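PDB 3HDV: response regulator from Pseudomonas putida, which probably relays two-component signals through its receiver domain, which is predicted to be phosphorylated. Local coordinates for residues R7-R20 with D33-L47. Numbering follows the deposited sequence.
Sequences RPLVLVVDDNAVNR and DAVGADGAEEARLYL
Ala37 O meets three groups: Asp14 N hydrogen-bonds to it at 3.0 Å, Val13 CA makes a CA-H...O contact and Arg20 CD lies 3.3 Å away. This oxygen lies at the C-terminal end of parallel strands 9-13 and 33-37, which with helix 17-29 form the first beta-alpha-beta unit of the CheY-like receiver fold. Parallel pairing is evident from the 28° between strand directions and from hydrogen bonds that alternate in donor, the shortest running 2.7 Å from Val12 N to Val35 O and nearly straight at 174°. Helix 40-47 runs back against strand 9-13, where Leu11 CD1 meets Tyr46 CD2 at 3.7 Å, and Val35 CG2 lies over one face of the same ring, offset toward its rim. Alongside, Val13 CG2 touches Ala43 CB.

In Arg20, CG anti to the backbone N (chi1 -166°) and an extended chi2 set CD beside Gly36 CA; the bend at chi3 then turns the guanidinium so that NH1 comes near Asp38 CB. Its NH1 donates to Asp14 O, in the guanidinium plane, whereas the carboxylate of Asp38 makes no salt bridge with it. Replacing Arg20 by an alanine would probably leave Asp14 O without this donor and open a gap beside Gly36. At the opposite strand ends, one water donates to Pro8 O at 2.6 Å and accepts from Asp33 N at 3.0 Å.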
ATOM      1  N   ARG B   7      -2.214  19.506  12.151  1.00 46.04           N
ATOM      2  CA  ARG B   7      -2.693  18.148  11.829  1.00 46.56           C
ATOM      3  C   ARG B   7      -1.467  17.244  11.417  1.00 43.33           C
ATOM      4  O   ARG B   7      -0.588  17.698  10.713  1.00 42.78           O
ATOM      5  CB  ARG B   7      -3.770  18.196  10.747  1.00 46.78           C
ATOM      6  CG  ARG B   7      -4.455  16.824  10.515  1.00 50.41           C
ATOM      7  CD  ARG B   7      -5.751  16.925   9.689  1.00 51.94           C
ATOM      8  NE  ARG B   7      -5.477  17.192   8.279  1.00 61.32           N
ATOM      9  CZ  ARG B   7      -5.988  18.212   7.590  1.00 65.86           C
ATOM     10  NH1 ARG B   7      -6.833  19.063   8.183  1.00 67.90           N
ATOM     11  NH2 ARG B   7      -5.672  18.369   6.301  1.00 66.09           N
ATOM     12  N   PRO B   8      -1.390  16.004  11.928  1.00 41.71           N
ATOM     13  CA  PRO B   8      -0.237  15.150  11.585  1.00 40.51           C
ATOM     14  C   PRO B   8      -0.143  14.887  10.061  1.00 37.63           C
ATOM     15  O   PRO B   8      -1.165  14.726   9.404  1.00 37.50           O
ATOM     16  CB  PRO B   8      -0.525  13.822  12.338  1.00 40.50           C
ATOM     17  CG  PRO B   8      -1.531  14.172  13.398  1.00 41.39           C
ATOM     18  CD  PRO B   8      -2.342  15.317  12.832  1.00 41.80           C
ATOM     19  N   LEU B   9       1.084  14.914   9.544  1.00 36.00           N
ATOM     20  CA  LEU B   9       1.412  14.458   8.197  1.00 32.83           C
ATOM     21  C   LEU B   9       2.649  13.505   8.210  1.00 32.71           C
ATOM     22  O   LEU B   9       3.704  13.869   8.749  1.00 33.40           O
ATOM     23  CB  LEU B   9       1.649  15.667   7.285  1.00 33.16           C
ATOM     24  CG  LEU B   9       2.019  15.453   5.817  1.00 32.87           C
ATOM     25  CD1 LEU B   9       0.835  14.701   5.157  1.00 27.83           C
ATOM     26  CD2 LEU B   9       2.242  16.834   5.188  1.00 31.06           C
ATOM     27  N   VAL B  10       2.509  12.307   7.596  1.00 30.69           N
ATOM     28  CA  VAL B  10       3.599  11.296   7.511  1.00 29.21           C
ATOM     29  C   VAL B  10       4.153  11.308   6.107  1.00 27.51           C
ATOM     30  O   VAL B  10       3.383  11.301   5.187  1.00 27.97           O
ATOM     31  CB  VAL B  10       3.082   9.842   7.910  1.00 29.01           C
ATOM     32  CG1 VAL B  10       4.206   8.765   7.821  1.00 24.81           C
ATOM     33  CG2 VAL B  10       2.544   9.862   9.369  1.00 26.77           C
ATOM     34  N   LEU B  11       5.479  11.383   5.941  1.00 26.38           N
ATOM     35  CA  LEU B  11       6.074  11.219   4.611  1.00 25.40           C
ATOM     36  C   LEU B  11       6.529   9.754   4.450  1.00 25.03           C
ATOM     37  O   LEU B  11       7.363   9.266   5.195  1.00 24.35           O
ATOM     38  CB  LEU B  11       7.314  12.075   4.484  1.00 25.61           C
ATOM     39  CG  LEU B  11       8.167  11.944   3.212  1.00 24.82           C
ATOM     40  CD1 LEU B  11       7.408  12.446   1.975  1.00 25.29           C
ATOM     41  CD2 LEU B  11       9.477  12.771   3.445  1.00 24.70           C
ATOM     42  N   VAL B  12       6.034   9.084   3.437  1.00 25.64           N
ATOM     43  CA  VAL B  12       6.450   7.693   3.184  1.00 25.65           C
ATOM     44  C   VAL B  12       7.433   7.673   2.017  1.00 26.72           C
ATOM     45  O   VAL B  12       7.079   8.047   0.907  1.00 27.41           O
ATOM     46  CB  VAL B  12       5.234   6.832   2.802  1.00 25.30           C
ATOM     47  CG1 VAL B  12       5.698   5.382   2.411  1.00 24.97           C
ATOM     48  CG2 VAL B  12       4.215   6.777   3.993  1.00 22.75           C
ATOM     49  N   VAL B  13       8.644   7.193   2.248  1.00 26.67           N
ATOM     50  CA  VAL B  13       9.653   7.214   1.201  1.00 25.86           C
ATOM     51  C   VAL B  13       9.944   5.769   0.758  1.00 26.04           C
ATOM     52  O   VAL B  13      10.369   4.953   1.564  1.00 24.86           O
ATOM     53  CB  VAL B  13      10.964   7.860   1.733  1.00 24.77           C
ATOM     54  CG1 VAL B  13      12.081   7.911   0.668  1.00 22.33           C
ATOM     55  CG2 VAL B  13      10.648   9.211   2.411  1.00 24.50           C
ATOM     56  N   ASP B  14       9.747   5.503  -0.531  1.00 27.04           N
ATOM     57  CA  ASP B  14      10.038   4.192  -1.101  1.00 28.21           C
ATOM     58  C   ASP B  14      10.107   4.304  -2.607  1.00 27.59           C
ATOM     59  O   ASP B  14       9.269   4.983  -3.228  1.00 28.75           O
ATOM     60  CB  ASP B  14       8.895   3.239  -0.689  1.00 28.36           C
ATOM     61  CG  ASP B  14       9.207   1.782  -0.982  1.00 30.96           C
ATOM     62  OD1 ASP B  14      10.213   1.477  -1.682  1.00 28.42           O
ATOM     63  OD2 ASP B  14       8.421   0.967  -0.479  1.00 30.48           O
ATOM     64  N   ASP B  15      11.065   3.621  -3.242  1.00 28.39           N
ATOM     65  CA  ASP B  15      11.081   3.668  -4.701  1.00 28.98           C
ATOM     66  C   ASP B  15      10.098   2.663  -5.308  1.00 29.84           C
ATOM     67  O   ASP B  15       9.816   2.676  -6.491  1.00 29.66           O
ATOM     68  CB  ASP B  15      12.520   3.595  -5.257  1.00 29.85           C
ATOM     69  CG  ASP B  15      13.229   2.271  -4.942  1.00 31.79           C
ATOM     70  OD1 ASP B  15      12.728   1.506  -4.122  1.00 37.75           O
ATOM     71  OD2 ASP B  15      14.308   1.984  -5.528  1.00 36.39           O
ATOM     72  N   ASN B  16       9.554   1.784  -4.472  1.00 30.12           N
ATOM     73  CA  ASN B  16       8.476   0.879  -4.899  1.00 30.43           C
ATOM     74  C   ASN B  16       7.125   1.580  -4.758  1.00 29.40           C
ATOM     75  O   ASN B  16       6.618   1.703  -3.627  1.00 28.75           O
ATOM     76  CB  ASN B  16       8.602  -0.407  -4.073  1.00 30.84           C
ATOM     77  CG  ASN B  16       7.529  -1.435  -4.342  1.00 34.85           C
ATOM     78  OD1 ASN B  16       6.458  -1.207  -4.946  1.00 34.10           O
ATOM     79  ND2 ASN B  16       7.824  -2.629  -3.848  1.00 41.71           N
ATOM     80  N   ALA B  17       6.544   2.012  -5.898  1.00 28.43           N
ATOM     81  CA  ALA B  17       5.307   2.792  -5.931  1.00 29.11           C
ATOM     82  C   ALA B  17       4.103   2.031  -5.332  1.00 31.07           C
ATOM     83  O   ALA B  17       3.231   2.626  -4.684  1.00 30.74           O
ATOM     84  CB  ALA B  17       4.962   3.251  -7.387  1.00 29.53           C
ATOM     85  N   VAL B  18       4.072   0.709  -5.563  1.00 31.56           N
ATOM     86  CA  VAL B  18       3.021  -0.144  -5.053  1.00 30.96           C
ATOM     87  C   VAL B  18       3.035  -0.139  -3.553  1.00 30.73           C
ATOM     88  O   VAL B  18       1.989   0.112  -2.921  1.00 30.97           O
ATOM     89  CB  VAL B  18       3.142  -1.601  -5.613  1.00 31.87           C
ATOM     90  CG1 VAL B  18       2.138  -2.538  -4.931  1.00 32.28           C
ATOM     91  CG2 VAL B  18       2.885  -1.569  -7.102  1.00 33.06           C
ATOM     92  N   ASN B  19       4.185  -0.411  -2.952  1.00 29.76           N
ATOM     93  CA  ASN B  19       4.288  -0.374  -1.510  1.00 31.53           C
ATOM     94  C   ASN B  19       4.053   1.000  -0.942  1.00 29.90           C
ATOM     95  O   ASN B  19       3.346   1.143   0.001  1.00 30.04           O
ATOM     96  CB  ASN B  19       5.598  -0.914  -0.946  1.00 32.05           C
ATOM     97  CG  ASN B  19       5.710  -0.679   0.603  1.00 40.04           C
ATOM     98  OD1 ASN B  19       5.020  -1.313   1.407  1.00 44.51           O
ATOM     99  ND2 ASN B  19       6.552   0.269   0.995  1.00 44.52           N
ATOM    100  N   ARG B  20       4.667   1.996  -1.543  1.00 28.27           N
ATOM    101  CA  ARG B  20       4.479   3.370  -1.109  1.00 27.56           C
ATOM    102  C   ARG B  20       3.009   3.709  -1.018  1.00 26.71           C
ATOM    103  O   ARG B  20       2.541   4.181   0.016  1.00 27.83           O
ATOM    104  CB  ARG B  20       5.216   4.322  -2.070  1.00 26.58           C
ATOM    105  CG  ARG B  20       5.386   5.789  -1.527  1.00 26.51           C
ATOM    106  CD  ARG B  20       6.167   6.606  -2.559  1.00 26.27           C
ATOM    107  NE  ARG B  20       5.505   6.721  -3.869  1.00 24.22           N
ATOM    108  CZ  ARG B  20       6.066   6.310  -5.025  1.00 26.24           C
ATOM    109  NH1 ARG B  20       7.281   5.780  -5.040  1.00 25.40           N
ATOM    110  NH2 ARG B  20       5.432   6.465  -6.172  1.00 28.09           N
ATOM    111  N   ASP B  33      -3.001  11.411   7.750  1.00 34.81           N
ATOM    112  CA  ASP B  33      -2.603  11.972   6.477  1.00 36.01           C
ATOM    113  C   ASP B  33      -1.180  11.526   6.099  1.00 33.25           C
ATOM    114  O   ASP B  33      -0.299  11.483   6.951  1.00 32.19           O
ATOM    115  CB  ASP B  33      -2.581  13.467   6.629  1.00 37.64           C
ATOM    116  CG  ASP B  33      -3.051  14.176   5.426  1.00 45.16           C
ATOM    117  OD1 ASP B  33      -3.181  13.533   4.328  1.00 51.60           O
ATOM    118  OD2 ASP B  33      -3.282  15.411   5.598  1.00 53.09           O
ATOM    119  N   ALA B  34      -0.959  11.215   4.828  1.00 31.42           N
ATOM    120  CA  ALA B  34       0.369  10.744   4.414  1.00 29.66           C
ATOM    121  C   ALA B  34       0.672  11.173   3.025  1.00 28.47           C
ATOM    122  O   ALA B  34      -0.212  11.257   2.227  1.00 29.67           O
ATOM    123  CB  ALA B  34       0.455   9.212   4.536  1.00 27.86           C
ATOM    124  N   VAL B  35       1.948  11.413   2.722  1.00 28.78           N
ATOM    125  CA  VAL B  35       2.332  11.753   1.346  1.00 28.39           C
ATOM    126  C   VAL B  35       3.530  10.903   1.012  1.00 28.07           C
ATOM    127  O   VAL B  35       4.149  10.369   1.919  1.00 28.46           O
ATOM    128  CB  VAL B  35       2.686  13.241   1.180  1.00 27.56           C
ATOM    129  CG1 VAL B  35       1.365  14.083   1.202  1.00 29.99           C
ATOM    130  CG2 VAL B  35       3.668  13.715   2.266  1.00 27.26           C
ATOM    131  N   GLY B  36       3.838  10.755  -0.270  1.00 26.63           N
ATOM    132  CA  GLY B  36       4.888   9.825  -0.685  1.00 27.62           C
ATOM    133  C   GLY B  36       5.988  10.497  -1.449  1.00 28.37           C
ATOM    134  O   GLY B  36       5.721  11.454  -2.185  1.00 29.38           O
ATOM    135  N   ALA B  37       7.201  10.003  -1.268  1.00 27.38           N
ATOM    136  CA  ALA B  37       8.392  10.441  -2.030  1.00 28.20           C
ATOM    137  C   ALA B  37       9.018   9.179  -2.610  1.00 29.93           C
ATOM    138  O   ALA B  37       9.057   8.122  -1.919  1.00 28.16           O
ATOM    139  CB  ALA B  37       9.394  11.093  -1.103  1.00 25.97           C
ATOM    140  N   ASP B  38       9.535   9.263  -3.841  1.00 30.54           N
ATOM    141  CA  ASP B  38      10.037   8.074  -4.523  1.00 30.70           C
ATOM    142  C   ASP B  38      11.507   7.808  -4.350  1.00 31.16           C
ATOM    143  O   ASP B  38      12.085   6.921  -5.030  1.00 33.20           O
ATOM    144  CB  ASP B  38       9.623   8.085  -6.004  1.00 31.22           C
ATOM    145  CG  ASP B  38      10.413   9.111  -6.860  1.00 34.35           C
ATOM    146  OD1 ASP B  38      11.292   9.857  -6.336  1.00 33.22           O
ATOM    147  OD2 ASP B  38      10.121   9.148  -8.100  1.00 37.99           O
ATOM    148  N   GLY B  39      12.139   8.522  -3.434  1.00 29.68           N
ATOM    149  CA  GLY B  39      13.565   8.318  -3.161  1.00 29.30           C
ATOM    150  C   GLY B  39      14.118   9.451  -2.325  1.00 30.02           C
ATOM    151  O   GLY B  39      13.346  10.339  -1.914  1.00 30.36           O
ATOM    152  N   ALA B  40      15.431   9.437  -2.056  1.00 29.42           N
ATOM    153  CA  ALA B  40      16.029  10.410  -1.149  1.00 30.75           C
ATOM    154  C   ALA B  40      15.872  11.894  -1.627  1.00 31.95           C
ATOM    155  O   ALA B  40      15.554  12.771  -0.831  1.00 32.42           O
ATOM    156  CB  ALA B  40      17.483  10.078  -0.876  1.00 28.96           C
ATOM    157  N   GLU B  41      16.091  12.151  -2.911  1.00 33.90           N
ATOM    158  CA  GLU B  41      15.915  13.529  -3.456  1.00 34.48           C
ATOM    159  C   GLU B  41      14.494  14.057  -3.295  1.00 33.19           C
ATOM    160  O   GLU B  41      14.313  15.135  -2.768  1.00 33.63           O
ATOM    161  CB  GLU B  41      16.387  13.652  -4.927  1.00 35.56           C
ATOM    162  CG  GLU B  41      16.687  15.171  -5.369  1.00 39.91           C
ATOM    163  CD  GLU B  41      17.404  16.007  -4.252  1.00 51.05           C
ATOM    164  OE1 GLU B  41      18.546  15.624  -3.831  1.00 51.73           O
ATOM    165  OE2 GLU B  41      16.804  17.030  -3.776  1.00 53.36           O
ATOM    166  N   GLU B  42      13.480  13.302  -3.706  1.00 32.17           N
ATOM    167  CA  GLU B  42      12.118  13.739  -3.489  1.00 32.37           C
ATOM    168  C   GLU B  42      11.802  13.858  -2.006  1.00 32.21           C
ATOM    169  O   GLU B  42      11.055  14.768  -1.603  1.00 32.13           O
ATOM    170  CB  GLU B  42      11.119  12.817  -4.169  1.00 33.76           C
ATOM    171  CG  GLU B  42      10.136  13.503  -5.049  1.00 38.54           C
ATOM    172  CD  GLU B  42       8.797  12.782  -5.119  1.00 44.69           C
ATOM    173  OE1 GLU B  42       8.800  11.561  -5.277  1.00 40.07           O
ATOM    174  OE2 GLU B  42       7.736  13.454  -4.982  1.00 49.99           O
ATOM    175  N   ALA B  43      12.379  12.980  -1.177  1.00 31.13           N
ATOM    176  CA  ALA B  43      12.181  13.088   0.282  1.00 30.12           C
ATOM    177  C   ALA B  43      12.688  14.446   0.784  1.00 30.40           C
ATOM    178  O   ALA B  43      12.009  15.087   1.576  1.00 29.03           O
ATOM    179  CB  ALA B  43      12.901  11.957   1.079  1.00 27.48           C
ATOM    180  N   ARG B  44      13.906  14.844   0.383  1.00 32.12           N
ATOM    181  CA  ARG B  44      14.508  16.107   0.864  1.00 34.01           C
ATOM    182  C   ARG B  44      13.660  17.333   0.373  1.00 35.12           C
ATOM    183  O   ARG B  44      13.384  18.261   1.134  1.00 37.27           O
ATOM    184  CB  ARG B  44      15.977  16.204   0.430  1.00 34.44           C
ATOM    185  CG  ARG B  44      16.934  15.388   1.285  1.00 36.24           C
ATOM    186  CD  ARG B  44      18.397  15.641   0.878  1.00 35.18           C
ATOM    187  NE  ARG B  44      18.627  15.069  -0.429  1.00 38.82           N
ATOM    188  CZ  ARG B  44      19.234  13.902  -0.623  1.00 38.82           C
ATOM    189  NH1 ARG B  44      19.691  13.190   0.404  1.00 37.23           N
ATOM    190  NH2 ARG B  44      19.356  13.444  -1.849  1.00 39.32           N
ATOM    191  N   LEU B  45      13.167  17.275  -0.854  1.00 35.28           N
ATOM    192  CA  LEU B  45      12.211  18.283  -1.338  1.00 36.49           C
ATOM    193  C   LEU B  45      10.970  18.434  -0.466  1.00 37.02           C
ATOM    194  O   LEU B  45      10.635  19.549  -0.051  1.00 37.06           O
ATOM    195  CB  LEU B  45      11.810  18.004  -2.781  1.00 35.66           C
ATOM    196  CG  LEU B  45      12.947  18.220  -3.788  1.00 36.80           C
ATOM    197  CD1 LEU B  45      12.490  17.764  -5.158  1.00 33.54           C
ATOM    198  CD2 LEU B  45      13.361  19.735  -3.808  1.00 38.17           C
ATOM    199  N   TYR B  46      10.278  17.317  -0.212  1.00 36.24           N
ATOM    200  CA  TYR B  46       9.082  17.328   0.582  1.00 35.41           C
ATOM    201  C   TYR B  46       9.374  17.959   1.946  1.00 35.57           C
ATOM    202  O   TYR B  46       8.623  18.826   2.426  1.00 32.82           O
ATOM    203  CB  TYR B  46       8.512  15.899   0.760  1.00 36.26           C
ATOM    204  CG  TYR B  46       7.150  15.759   0.138  1.00 36.03           C
ATOM    205  CD1 TYR B  46       6.164  16.637   0.498  1.00 32.97           C
ATOM    206  CD2 TYR B  46       6.860  14.798  -0.839  1.00 34.41           C
ATOM    207  CE1 TYR B  46       4.895  16.578  -0.040  1.00 38.50           C
ATOM    208  CE2 TYR B  46       5.534  14.721  -1.400  1.00 34.26           C
ATOM    209  CZ  TYR B  46       4.577  15.623  -0.961  1.00 37.76           C
ATOM    210  OH  TYR B  46       3.270  15.693  -1.438  1.00 42.52           O
ATOM    211  N   LEU B  47      10.473  17.518   2.558  1.00 34.97           N
ATOM    212  CA  LEU B  47      10.860  18.018   3.876  1.00 36.41           C
ATOM    213  C   LEU B  47      11.091  19.539   3.877  1.00 37.54           C
ATOM    214  O   LEU B  47      10.675  20.229   4.810  1.00 37.90           O
ATOM    215  CB  LEU B  47      12.097  17.293   4.404  1.00 35.36           C
ATOM    216  CG  LEU B  47      11.887  15.811   4.768  1.00 35.81           C
ATOM    217  CD1 LEU B  47      13.220  15.180   5.107  1.00 36.43           C
ATOM    218  CD2 LEU B  47      10.911  15.661   5.901  1.00 31.25           C
TER
HETATM  219  O   HOH W   1      -3.480  13.595   9.712  1.00 41.02           O